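Local structure of dihydrodipicolinate synthase (Bacillus anthracis, 1XKY) at residues T15-M20 and G212-A217; I43-T48 and I221-Q226. The protein probably catalyses the condensation of pyruvate with aspartate semialdehyde, the step that commits carbon to lysine biosynthesis. One frame throughout, in Å; residues are numbered along the deposited sequence.

Contact 1: residues T15-M20 and G212-A217; sequences TIATAM and GIVSVA
Thr15 to Ala19 run alongside Gly212 to Val216 in parallel, and the join between strands 16-19 and 212-215 closes the eight-stranded TIM barrel, first strand against last. The segment axes come within 4.4 Å at 17°. As a worked example of parallel pairing, the ladder shows residues of one strand bonding to either side of a partner in the other. Ile213 N donates to Thr15 O (3.0 Å), and Ile213 O accepts a bent, weak bond from Ala17 N. The next rung is firmer: Ser215 N reaches Ala17 O at 2.8 Å, and Ser215 O then takes Ala19 N at 2.9 Å. Between rungs, CA-H groups of Ile16 and Val214 lean on the carbonyls of Ile213 and Ala17.

Side chains alternate across the sheet. Ala17 and Val214 share the barrel interior, where Val214 CG2 meets Ala17 CB at 4.0 Å; further along, Ala19 CB touches both Val214 CG1 and Val216 CG2. Ile16, Thr18, Ile213 and Ser215 occupy the other face, which helix 218-234 covers through residues such as Ile229 and Met225. There the Ile16 and Ile213 side chains slant across one another, CG1 to CG2, while Ile16 CG2 lies 4.2 Å from Ser215 CB. Ile213 CG2 is wedged between its backbone N and carbonyl carbon, which brings it to 3.3 Å from Thr15 O. The buried hydroxyls look outside the pair: Thr18 OG1 bonds Thr47 OG1 and Ser218 OG. Ser215 OG, swung opposite the backbone N (chi1 178°), bonds Asp199 OD1 and caps the backbone N of Ser218, where the following helix starts.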
# COMPACT_ATOMS: atom_id res chain seq x y z
N THR A 15 13.92 29.56 3.25
CA THR A 15 13.53 28.40 4.05
C THR A 15 12.03 28.10 4.02
O THR A 15 11.64 26.97 4.28
CB THR A 15 13.94 28.57 5.54
OG1 THR A 15 13.55 29.88 5.99
CG2 THR A 15 15.43 28.40 5.70
N ILE A 16 11.20 29.10 3.73
CA ILE A 16 9.74 28.89 3.65
C ILE A 16 9.14 29.45 2.36
O ILE A 16 8.67 30.59 2.32
CB ILE A 16 9.00 29.51 4.85
CG1 ILE A 16 9.63 29.05 6.18
CG2 ILE A 16 7.51 29.12 4.80
CD1 ILE A 16 9.01 29.66 7.41
N ALA A 17 9.15 28.65 1.31
CA ALA A 17 8.35 28.95 0.12
C ALA A 17 6.91 28.59 0.44
O ALA A 17 6.64 27.63 1.17
CB ALA A 17 8.86 28.18 -1.09
N THR A 18 5.97 29.37 -0.08
CA THR A 18 4.57 29.14 0.20
C THR A 18 3.84 28.82 -1.09
O THR A 18 3.95 29.55 -2.09
CB THR A 18 3.92 30.34 0.92
OG1 THR A 18 4.54 30.49 2.20
CG2 THR A 18 2.43 30.11 1.11
N ALA A 19 3.13 27.69 -1.04
CA ALA A 19 2.24 27.23 -2.11
C ALA A 19 0.93 27.98 -2.00
O ALA A 19 -0.03 27.50 -1.39
CB ALA A 19 2.01 25.72 -2.00
N MET A 20 0.88 29.14 -2.63
CA MET A 20 -0.18 30.10 -2.40
C MET A 20 -1.51 29.69 -3.01
O MET A 20 -1.58 29.28 -4.16
CB MET A 20 0.22 31.47 -2.96
CG MET A 20 -0.62 32.60 -2.44
SD MET A 20 -0.16 34.16 -3.18
CE MET A 20 -0.65 33.92 -4.87
N GLY A 212 14.75 23.62 3.28
CA GLY A 212 13.53 24.16 3.84
C GLY A 212 12.27 23.43 3.42
O GLY A 212 12.28 22.22 3.19
N ILE A 213 11.18 24.19 3.35
CA ILE A 213 9.83 23.66 3.14
C ILE A 213 9.13 24.50 2.09
O ILE A 213 9.24 25.71 2.09
CB ILE A 213 9.00 23.68 4.46
CG1 ILE A 213 7.54 23.28 4.20
CG2 ILE A 213 9.05 25.05 5.11
CD1 ILE A 213 7.29 21.83 3.93
N VAL A 214 8.43 23.82 1.20
CA VAL A 214 7.36 24.44 0.43
C VAL A 214 6.00 24.16 1.07
O VAL A 214 5.54 23.03 1.09
CB VAL A 214 7.41 24.00 -1.04
CG1 VAL A 214 6.35 24.70 -1.87
CG2 VAL A 214 8.80 24.21 -1.61
N SER A 215 5.39 25.20 1.63
CA SER A 215 4.46 25.08 2.75
C SER A 215 3.03 25.42 2.35
O SER A 215 2.80 26.25 1.50
CB SER A 215 4.89 25.98 3.92
OG SER A 215 4.00 25.92 5.00
N VAL A 216 2.09 24.76 2.99
CA VAL A 216 0.71 25.19 3.03
C VAL A 216 0.34 25.87 4.36
O VAL A 216 -0.33 26.87 4.37
CB VAL A 216 -0.23 24.01 2.72
CG1 VAL A 216 -1.65 24.35 3.01
CG2 VAL A 216 -0.05 23.57 1.29
N ALA A 217 0.81 25.29 5.45
CA ALA A 217 0.55 25.81 6.81
C ALA A 217 1.04 27.24 7.05
O ALA A 217 0.50 27.94 7.90
CB ALA A 217 1.15 24.88 7.85

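Contact 2: residues I43-T48 and I221-Q226; sequences IDNGTT and IGNEMQ
The Asn45 side chain passes at a slant over one face of the Asn223 amide, the two planes 25° apart. OD1 of Asn45 lies well out of the Asn223 plane, 3.1 Å from Asn223 ND2, and Asn223 OD1 lies 3.4 Å from Asn45 CA. Asn223 ND2 and a hydrogen-bonded water lie on opposite sides of the Asn45 amide plane. That water donates to Asn45 OD1 (2.9 Å) and accepts from Asn223 N, an N-H that the kinked helix does not bond to its preceding turn. A second water links Asp44 O to Asn223 ND2 at 3.0 Å from the latter, while Asn45 ND2 turns back to Tyr41 O. The principle illustrated is solvent as mortar: a third water spans Gly46 O and Gln226 NE2 (2.7 Å to the nitrogen). Gln226 reaches it by an extended chain, CG anti to the backbone N, which sets NE2 3.5 Å from Gly46 CA. Close backbone approach rests on glycines, Gly222 CA directing a C-H at Asn45 O over 3.3 Å. The contact thus lays the turn after helix 32-44, which leads into strand 49-52, against the early turns of helix 218-234, whose Ile221 and Met225 pack on helix 237-253, with Met225 also touching strand 212-215.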
# COMPACT_ATOMS: atom_id res chain seq x y z
N ILE A 43 4.32 37.74 2.79
CA ILE A 43 5.65 38.32 2.88
C ILE A 43 5.97 38.88 4.28
O ILE A 43 7.10 38.78 4.74
CB ILE A 43 5.88 39.36 1.75
CG1 ILE A 43 5.89 38.66 0.38
CG2 ILE A 43 7.19 40.11 1.95
CD1 ILE A 43 5.87 39.60 -0.81
N ASP A 44 4.96 39.43 4.96
CA ASP A 44 5.12 39.93 6.34
C ASP A 44 4.99 38.84 7.40
O ASP A 44 5.19 39.12 8.59
CB ASP A 44 4.10 41.02 6.64
CG ASP A 44 4.29 42.26 5.78
OD1 ASP A 44 5.40 42.46 5.24
OD2 ASP A 44 3.31 43.03 5.65
N ASN A 45 4.68 37.61 6.98
CA ASN A 45 4.49 36.49 7.89
C ASN A 45 5.41 35.30 7.57
O ASN A 45 5.00 34.15 7.65
CB ASN A 45 3.01 36.09 7.91
CG ASN A 45 2.17 37.04 8.73
OD1 ASN A 45 2.01 36.83 9.94
ND2 ASN A 45 1.66 38.10 8.11
N GLY A 46 6.66 35.58 7.24
CA GLY A 46 7.70 34.55 7.13
C GLY A 46 7.89 33.85 5.79
O GLY A 46 8.79 33.02 5.65
N THR A 47 7.06 34.18 4.79
CA THR A 47 7.19 33.58 3.45
C THR A 47 8.40 34.16 2.71
O THR A 47 8.54 35.38 2.61
CB THR A 47 5.90 33.76 2.61
OG1 THR A 47 4.85 32.94 3.16
CG2 THR A 47 6.11 33.36 1.14
N THR A 48 9.28 33.28 2.21
CA THR A 48 10.53 33.69 1.55
C THR A 48 10.51 33.51 0.02
O THR A 48 11.45 33.91 -0.66
CB THR A 48 11.76 32.94 2.13
OG1 THR A 48 11.66 31.53 1.88
CG2 THR A 48 11.87 33.17 3.61
N ILE A 221 0.34 29.83 10.05
CA ILE A 221 1.33 29.82 11.14
C ILE A 221 2.76 30.05 10.62
O ILE A 221 3.70 29.46 11.13
CB ILE A 221 1.25 28.52 11.98
CG1 ILE A 221 1.30 27.28 11.07
CG2 ILE A 221 -0.03 28.53 12.84
CD1 ILE A 221 1.70 26.00 11.80
N GLY A 222 2.90 30.93 9.64
CA GLY A 222 4.20 31.26 9.08
C GLY A 222 5.18 31.80 10.11
O GLY A 222 6.35 31.43 10.09
N ASN A 223 4.71 32.66 11.02
CA ASN A 223 5.61 33.22 12.03
C ASN A 223 6.12 32.12 12.97
O ASN A 223 7.29 32.11 13.34
CB ASN A 223 4.96 34.36 12.83
CG ASN A 223 4.80 35.65 12.02
OD1 ASN A 223 5.52 35.90 11.05
ND2 ASN A 223 3.86 36.48 12.44
N GLU A 224 5.23 31.20 13.33
CA GLU A 224 5.58 30.06 14.18
C GLU A 224 6.63 29.15 13.50
O GLU A 224 7.61 28.74 14.14
CB GLU A 224 4.33 29.25 14.53
CG GLU A 224 3.38 29.95 15.52
CD GLU A 224 2.43 30.97 14.88
OE1 GLU A 224 2.57 31.29 13.68
OE2 GLU A 224 1.56 31.49 15.60
N MET A 225 6.43 28.88 12.22
CA MET A 225 7.39 28.08 11.43
C MET A 225 8.74 28.79 11.30
O MET A 225 9.78 28.14 11.34
CB MET A 225 6.83 27.81 10.03
CG MET A 225 5.60 26.94 10.01
SD MET A 225 4.88 26.79 8.37
CE MET A 225 6.23 25.95 7.52
N GLN A 226 8.71 30.11 11.15
CA GLN A 226 9.94 30.90 11.10
C GLN A 226 10.73 30.76 12.42
O GLN A 226 11.94 30.53 12.40
CB GLN A 226 9.59 32.36 10.82
CG GLN A 226 10.77 33.30 10.67
CD GLN A 226 10.33 34.69 10.29
OE1 GLN A 226 9.79 35.44 11.11
NE2 GLN A 226 10.54 35.05 9.04
O HOH W 1 4.14 39.15 11.14
O HOH W 2 2.17 34.05 10.69
O HOH W 3 11.02 33.08 7.28

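How the contacts relate
From the N terminus the chain lays down strand 16-19, then helix 32-44 and its turn at 43-48, and travels round the barrel before returning as strand 212-215 and helix 218-234. Contact 1 closes a loop of 191 residues and contact 2 one of 172; because their segments alternate, the two loops cross. Contact 1 seals the inner sheet, contact 2 joins the outer layer at the same seam between the first and last strand-helix units. The layers also meet directly: Ile16 O and Thr48 N are 2.8 Å apart, a probable backbone hydrogen bond, and Met225 CE packs against Ser215 OG.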